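Local coordinates for protein apical membrane antigen AMA1 (Toxoplasma gondii ME49, PDB 4YIV) that takes part in host-cell invasion as a microneme protein of the moving junction formed between the parasite's apical tip and the host cell membrane, at residues Ser125-Ser130 and Ala140-Ala145. Residues are numbered along the deposited sequence; the frame is centred on the assembly and turned at random.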
# COMPACT_ATOMS: atom_id res chain seq x y z
N SER A 125 15.05 -23.19 3.93
CA SER A 125 15.31 -22.98 5.34
C SER A 125 15.92 -21.58 5.62
O SER A 125 15.85 -21.07 6.74
CB SER A 125 16.26 -24.07 5.85
OG SER A 125 16.27 -24.09 7.25
N ASN A 126 16.53 -20.99 4.61
CA ASN A 126 17.11 -19.66 4.74
C ASN A 126 16.06 -18.53 4.78
O ASN A 126 16.36 -17.42 5.20
CB ASN A 126 18.08 -19.41 3.60
CG ASN A 126 19.29 -20.34 3.63
OD1 ASN A 126 19.70 -20.81 4.70
ND2 ASN A 126 19.88 -20.59 2.46
N ILE A 127 14.84 -18.81 4.31
CA ILE A 127 13.73 -17.87 4.35
C ILE A 127 12.96 -18.03 5.68
O ILE A 127 12.30 -19.04 5.92
CB ILE A 127 12.79 -18.10 3.17
CG1 ILE A 127 13.56 -17.95 1.86
CG2 ILE A 127 11.59 -17.18 3.24
CD1 ILE A 127 13.96 -16.55 1.54
N LYS A 128 13.04 -17.03 6.54
CA LYS A 128 12.60 -17.15 7.91
C LYS A 128 11.18 -16.61 8.14
O LYS A 128 10.55 -16.88 9.16
CB LYS A 128 13.62 -16.41 8.81
CG LYS A 128 15.05 -17.01 8.73
CD LYS A 128 15.10 -18.41 9.36
CE LYS A 128 16.38 -19.19 9.02
NZ LYS A 128 17.56 -18.75 9.77
N ALA A 129 10.66 -15.86 7.18
CA ALA A 129 9.34 -15.24 7.34
C ALA A 129 8.27 -16.28 7.61
O ALA A 129 8.32 -17.39 7.09
CB ALA A 129 8.95 -14.44 6.09
N SER A 130 7.29 -15.89 8.41
CA SER A 130 6.20 -16.78 8.80
C SER A 130 4.92 -16.72 7.96
O SER A 130 3.96 -17.43 8.26
CB SER A 130 5.84 -16.47 10.25
OG SER A 130 4.99 -15.34 10.30
N ALA A 140 12.71 -10.71 -1.96
CA ALA A 140 13.10 -9.44 -2.58
C ALA A 140 14.23 -8.77 -1.77
O ALA A 140 15.21 -8.24 -2.34
CB ALA A 140 11.89 -8.52 -2.69
N PHE A 141 14.13 -8.81 -0.45
CA PHE A 141 15.17 -8.18 0.37
C PHE A 141 16.53 -8.86 0.18
O PHE A 141 17.58 -8.20 0.22
CB PHE A 141 14.80 -8.19 1.85
CG PHE A 141 15.79 -7.46 2.70
CD1 PHE A 141 15.87 -6.07 2.67
CD2 PHE A 141 16.70 -8.16 3.50
CE1 PHE A 141 16.82 -5.39 3.44
CE2 PHE A 141 17.66 -7.49 4.26
CZ PHE A 141 17.72 -6.10 4.24
N LYS A 142 16.52 -10.17 -0.10
CA LYS A 142 17.75 -10.91 -0.30
C LYS A 142 18.22 -10.96 -1.76
O LYS A 142 19.19 -11.63 -2.07
CB LYS A 142 17.57 -12.33 0.26
CG LYS A 142 17.42 -12.29 1.77
CD LYS A 142 17.18 -13.66 2.41
CE LYS A 142 17.08 -13.49 3.91
NZ LYS A 142 16.91 -14.76 4.65
N THR A 143 17.55 -10.20 -2.62
CA THR A 143 17.88 -10.10 -4.05
C THR A 143 18.40 -8.67 -4.32
O THR A 143 17.69 -7.69 -4.11
CB THR A 143 16.64 -10.41 -4.96
OG1 THR A 143 16.15 -11.75 -4.72
CG2 THR A 143 16.97 -10.29 -6.42
N VAL A 144 19.65 -8.53 -4.76
CA VAL A 144 20.19 -7.20 -5.05
C VAL A 144 20.53 -7.12 -6.53
O VAL A 144 20.79 -8.14 -7.17
CB VAL A 144 21.47 -6.88 -4.24
CG1 VAL A 144 21.15 -6.67 -2.76
CG2 VAL A 144 22.56 -7.97 -4.47
N ALA A 145 20.53 -5.90 -7.07
CA ALA A 145 20.99 -5.66 -8.41
C ALA A 145 22.49 -5.99 -8.53
O ALA A 145 23.29 -5.66 -7.65
CB ALA A 145 20.74 -4.23 -8.79
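K142 reaches over to N126 and I127 from the C-terminal end of helix 132-141, and in the 140-145 segment it alone comes within 4.5 Å of 125-130. Within the helix, A140 O accepts a hydrogen bond from T143 N at 3.1 Å, and F141 is the last helical residue, its ring in a cation-pi contact with R156. At K142 phi/psi shifts to -90°/7°, outside helical values. From there the side chain runs straight out, chi2 to chi4 all close to 180°, bringing NZ to 2.8 Å from N126 O. The ammonium forms a salt bridge with E138 OE1, one turn back on the helix. The same carboxylate accepts the backbone N-H groups of K128 and A129, one on each oxygen, an arrangement that ties the loop between helices 118-122 and 132-141, at the surface of this PAN-type AMA1 ectodomain, to the last helical turn and probably offsets the charge of K142, which has a second ammonium, K128 NZ, 6.5 Å from its NZ. Apolar contact is slight: I127 CD1 approaches K142 CD at 4.4 Å, with just 98 Å² buried in all. Past K142, T143 OG1 bonds back to F139 O, and A145 pairs through its backbone with T153 and Y155.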